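Side-chain contacts in putative phosphosugar isomerase (Clostridium difficile, PDB 3G68), which is probably a sugar-phosphate isomerase built from two SIS domains, related to the isomerase part of glutamine-fructose-6-phosphate transaminase: residues T223-A226 against A227-L230; N313-V316 against P317-I321. All blocks are in the same frame, centred on the assembly; numbering follows the deposited sequence.

Interaction 1 (T223-A226 against A227-L230)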
loop_
_atom_site.group_PDB
_atom_site.type_symbol
_atom_site.label_atom_id
_atom_site.label_comp_id
_atom_site.label_asym_id
_atom_site.label_seq_id
_atom_site.Cartn_x
_atom_site.Cartn_y
_atom_site.Cartn_z
ATOM N N THR B 223 -38.501 -24.511 28.787
ATOM C CA THR B 223 -39.908 -24.714 28.350
ATOM C C THR B 223 -40.857 -24.363 29.477
ATOM O O THR B 223 -41.814 -23.654 29.275
ATOM C CB THR B 223 -40.118 -26.149 27.835
ATOM O OG1 THR B 223 -39.198 -26.353 26.745
ATOM C CG2 THR B 223 -41.559 -26.389 27.353
ATOM N N LEU B 224 -40.555 -24.840 30.685
ATOM C CA LEU B 224 -41.318 -24.507 31.882
ATOM C C LEU B 224 -41.265 -23.002 32.205
ATOM O O LEU B 224 -42.268 -22.400 32.593
ATOM C CB LEU B 224 -40.782 -25.300 33.067
ATOM C CG LEU B 224 -40.933 -26.805 33.015
ATOM C CD1 LEU B 224 -40.295 -27.424 34.315
ATOM C CD2 LEU B 224 -42.432 -27.164 32.899
ATOM N N GLU B 225 -40.104 -22.397 32.024
ATOM C CA GLU B 225 -39.932 -20.954 32.295
ATOM C C GLU B 225 -40.712 -20.110 31.305
ATOM O O GLU B 225 -41.386 -19.160 31.701
ATOM C CB GLU B 225 -38.454 -20.561 32.287
ATOM C CG GLU B 225 -38.173 -19.075 32.381
ATOM C CD GLU B 225 -38.719 -18.401 33.627
ATOM O OE1 GLU B 225 -39.118 -19.107 34.587
ATOM O OE2 GLU B 225 -38.691 -17.142 33.637
ATOM N N ALA B 226 -40.639 -20.483 30.034
ATOM C CA ALA B 226 -41.387 -19.796 28.972
ATOM C C ALA B 226 -42.887 -19.838 29.256
ATOM O O ALA B 226 -43.586 -18.841 29.135
ATOM C CB ALA B 226 -41.068 -20.433 27.602
ATOM N N ALA B 227 -43.365 -20.996 29.665
ATOM C CA ALA B 227 -44.766 -21.176 29.994
ATOM C C ALA B 227 -45.148 -20.298 31.193
ATOM O O ALA B 227 -46.163 -19.606 31.131
ATOM C CB ALA B 227 -45.070 -22.654 30.254
ATOM N N LEU B 228 -44.361 -20.290 32.267
ATOM C CA LEU B 228 -44.693 -19.458 33.454
ATOM C C LEU B 228 -44.708 -17.965 33.102
ATOM O O LEU B 228 -45.602 -17.252 33.532
ATOM C CB LEU B 228 -43.707 -19.691 34.612
ATOM C CG LEU B 228 -43.837 -18.850 35.881
ATOM C CD1 LEU B 228 -45.254 -19.021 36.531
ATOM C CD2 LEU B 228 -42.680 -19.155 36.907
ATOM N N LYS B 229 -43.735 -17.493 32.323
ATOM C CA LYS B 229 -43.687 -16.045 32.007
ATOM C C LYS B 229 -44.855 -15.620 31.117
ATOM O O LYS B 229 -45.425 -14.549 31.321
ATOM C CB LYS B 229 -42.333 -15.623 31.427
ATOM C CG LYS B 229 -41.205 -15.658 32.479
ATOM C CD LYS B 229 -41.364 -14.548 33.520
ATOM C CE LYS B 229 -40.864 -14.930 34.907
ATOM N NZ LYS B 229 -39.426 -15.044 34.994
ATOM N N LEU B 230 -45.241 -16.476 30.181
ATOM C CA LEU B 230 -46.448 -16.199 29.366
ATOM C C LEU B 230 -47.684 -16.180 30.287
ATOM O O LEU B 230 -48.559 -15.328 30.141
ATOM C CB LEU B 230 -46.645 -17.247 28.270
ATOM C CG LEU B 230 -45.805 -17.165 26.979
ATOM C CD1 LEU B 230 -45.979 -18.432 26.127
ATOM C CD2 LEU B 230 -46.178 -15.923 26.185
#

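Interaction 2 (N313-V316 against P317-I321)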
loop_
_atom_site.group_PDB
_atom_site.type_symbol
_atom_site.label_atom_id
_atom_site.label_comp_id
_atom_site.label_asym_id
_atom_site.label_seq_id
_atom_site.Cartn_x
_atom_site.Cartn_y
_atom_site.Cartn_z
ATOM N N ASN B 313 -30.293 -18.723 23.983
ATOM C CA ASN B 313 -31.036 -18.140 22.886
ATOM C C ASN B 313 -32.464 -18.611 22.691
ATOM O O ASN B 313 -33.263 -17.841 22.194
ATOM C CB ASN B 313 -30.346 -18.470 21.557
ATOM C CG ASN B 313 -28.906 -17.971 21.456
ATOM O OD1 ASN B 313 -28.142 -18.547 20.696
ATOM N ND2 ASN B 313 -28.543 -16.901 22.175
ATOM N N PHE B 314 -32.796 -19.854 23.055
ATOM C CA PHE B 314 -34.058 -20.451 22.568
ATOM C C PHE B 314 -35.366 -19.759 22.924
ATOM O O PHE B 314 -36.245 -19.631 22.060
ATOM C CB PHE B 314 -34.183 -21.945 22.907
ATOM C CG PHE B 314 -34.482 -22.775 21.714
ATOM C CD1 PHE B 314 -35.669 -22.615 21.021
ATOM C CD2 PHE B 314 -33.533 -23.685 21.239
ATOM C CE1 PHE B 314 -35.932 -23.392 19.871
ATOM C CE2 PHE B 314 -33.766 -24.418 20.105
ATOM C CZ PHE B 314 -34.965 -24.264 19.412
ATOM N N ILE B 315 -35.505 -19.306 24.164
ATOM C CA ILE B 315 -36.763 -18.716 24.595
ATOM C C ILE B 315 -36.837 -17.190 24.479
ATOM O O ILE B 315 -37.849 -16.596 24.852
ATOM C CB ILE B 315 -37.231 -19.213 25.989
ATOM C CG1 ILE B 315 -36.326 -18.770 27.121
ATOM C CG2 ILE B 315 -37.366 -20.730 26.014
ATOM C CD1 ILE B 315 -36.987 -19.035 28.492
ATOM N N VAL B 316 -35.790 -16.561 23.937
ATOM C CA VAL B 316 -35.820 -15.098 23.665
ATOM C C VAL B 316 -37.140 -14.670 22.993
ATOM O O VAL B 316 -37.766 -13.712 23.454
ATOM C CB VAL B 316 -34.570 -14.631 22.859
ATOM C CG1 VAL B 316 -34.706 -13.197 22.336
ATOM C CG2 VAL B 316 -33.366 -14.716 23.728
ATOM N N PRO B 317 -37.558 -15.352 21.902
ATOM C CA PRO B 317 -38.838 -14.995 21.258
ATOM C C PRO B 317 -40.057 -15.020 22.153
ATOM O O PRO B 317 -40.928 -14.164 22.027
ATOM C CB PRO B 317 -38.971 -16.019 20.124
ATOM C CG PRO B 317 -37.876 -16.978 20.330
ATOM C CD PRO B 317 -36.826 -16.341 21.087
ATOM N N ILE B 318 -40.109 -15.991 23.065
ATOM C CA ILE B 318 -41.248 -16.147 23.940
ATOM C C ILE B 318 -41.213 -15.032 24.989
ATOM O O ILE B 318 -42.241 -14.429 25.257
ATOM C CB ILE B 318 -41.307 -17.542 24.642
ATOM C CG1 ILE B 318 -41.336 -18.672 23.611
ATOM C CG2 ILE B 318 -42.564 -17.617 25.494
ATOM C CD1 ILE B 318 -42.500 -18.593 22.706
ATOM N N GLN B 319 -40.049 -14.758 25.573
ATOM C CA GLN B 319 -39.929 -13.618 26.491
ATOM C C GLN B 319 -40.263 -12.324 25.815
ATOM O O GLN B 319 -40.837 -11.435 26.451
ATOM C CB GLN B 319 -38.519 -13.536 27.074
ATOM C CG GLN B 319 -38.189 -14.670 28.011
ATOM C CD GLN B 319 -36.709 -14.855 28.166
ATOM O OE1 GLN B 319 -35.934 -14.617 27.223
ATOM N NE2 GLN B 319 -36.285 -15.281 29.361
ATOM N N LEU B 320 -39.917 -12.165 24.533
ATOM C CA LEU B 320 -40.263 -10.933 23.826
ATOM C C LEU B 320 -41.763 -10.802 23.656
ATOM O O LEU B 320 -42.308 -9.679 23.729
ATOM C CB LEU B 320 -39.493 -10.735 22.513
ATOM C CG LEU B 320 -39.679 -9.387 21.840
ATOM C CD1 LEU B 320 -39.337 -8.198 22.794
ATOM C CD2 LEU B 320 -38.798 -9.327 20.606
ATOM N N ILE B 321 -42.447 -11.933 23.429
ATOM C CA ILE B 321 -43.903 -11.946 23.383
ATOM C C ILE B 321 -44.448 -11.421 24.706
ATOM O O ILE B 321 -45.367 -10.619 24.692
ATOM C CB ILE B 321 -44.502 -13.333 23.089
ATOM C CG1 ILE B 321 -44.321 -13.688 21.618
ATOM C CG2 ILE B 321 -46.021 -13.347 23.416
ATOM C CD1 ILE B 321 -44.668 -15.170 21.258
#

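Interaction 1 (T223-A226 against A227-L230)
Thr223 meets Ala227 one helical turn on, through the bond from Ala227 N to Thr223 O (3.1 Å). The methyl CB of Ala227 lies against the same carbonyl, while Thr223 OG1 turns back along the helix to the carbonyl of Ile219. Leu224 repeats the backbone link with Leu228, and here too the carbonyl carries the contact: Leu228 CB rests at 3.7 Å from Leu224 O. Both leucine side chains lean on His47 of helix 43-59. Glu225 makes the one polar side-chain contact. Its CG stands opposite the backbone N (chi1 173°) and the chain then bends at chi2 (59°), which brings the carboxylate back over Lys229. OE2 receives Lys229 NZ at 2.6 Å on its syn lone pair, a short salt bridge. The lysine chain folds round this oxygen, with Lys229 CG at 3.1 Å from Glu225 OE2, and in the backbone Lys229 N bonds Glu225 O. OE1, the other carboxylate oxygen, is held by His47 ND1 and Thr44 OG1. Lys229 NZ is also bonded to Thr44 OG1 and to the carbonyl of Lys143. Ala226 closes the series: its O takes Leu230 N at 3.1 Å, and Leu230 CG sits over that oxygen at 3.5 Å. Together with Thr223 and Ala227, these two residues turn apolar atoms to Ile213 of strand 210-215. Leu-Glu-Ala-Ala-Leu-Lys recalls the corresponding helix of glucosamine-6-phosphate synthases. One face of the helix is thus apolar and packs on Ile213, whereas the carboxylate and ammonium are buried and satisfied by each other and by Thr44, His47 and the Lys143 carbonyl, polar bonds that join helix 220-234 to helix 43-59.

Interaction 2 (N313-V316 against P317-I321)
The carboxamide of Gln319 has one face roofed by Ile315: the CG1-CD1 arm lies above the flat group, with Ile315 CD1 3.9 Å from Gln319 NE2 and CG1 directly over the amide carbon. Beyond the amide oxygen, somewhat off the plane toward Ile315, stands Val316 CA, 3.6 Å from Gln319 OE1. That oxygen is bonded to Tyr148 OH, which fixes the rotation of the amide. In Ile315, CG1 is turned between the backbone N and the carbonyl (chi1 67°), which aims the arm at the glutamine. Phe314 O stands obliquely over one face of the Pro317 ring at its CD and CG end, 3.5 Å from Pro317 CD. On the opposite side of the ring plane, Val316 CB is 3.3 Å from Pro317 CD, a closeness largely set by the peptide link between these neighbours; the two side chains lie at about a right angle. Along the backbone a type I turn, Asn313 to Val316, leads into helix 316-324. Ile315 O receives a nearly straight bond from Gln319 N (3.0 Å, 172° at the hydrogen) and a weak one from Ile318 N. Val316 O follows with Leu320 N at 2.9 Å. Outside the contact, Phe314 packs on Leu263 and Ile303, Val316 on Phe187, and Leu320 on Tyr191 and Ile198. Proline suits this first helical turn: it has no N-H to offer Asn313 O, and its ring fills the place beside that carbonyl and the next. Phe314 O is buried without a hydrogen-bond partner, touched instead by proline carbons, while Ile315 O, held firmly by Gln319 N, marks where regular helical bonding takes over. The amide, covered on one face by aliphatic carbons and bonded through its oxygen, ties this helix start to Tyr148.

Interaction 1 comes first along the chain, on helix 220-234 of the unit strand 210-215, helix 220-234, strand 238-242; interaction 2 follows much later, where the loop after strand 299-300 enters helix 316-324. Their centres are nevertheless only 10 Å apart, because the two helices pack together. Ile318 CG2 fits between Ala226 CB (3.8 Å) and Leu230 CD1, Ile321 meets Leu230, and Ile315 touches Ala226. Both contacts reach the second parallel sheet, interaction 1 through Ile213 on strand 210-215 and interaction 2 through strand 258-264. The late helix thus shares a hydrophobic core with helix 220-234, whose other side meets helix 43-59 through Glu225, Lys229 and the two leucines.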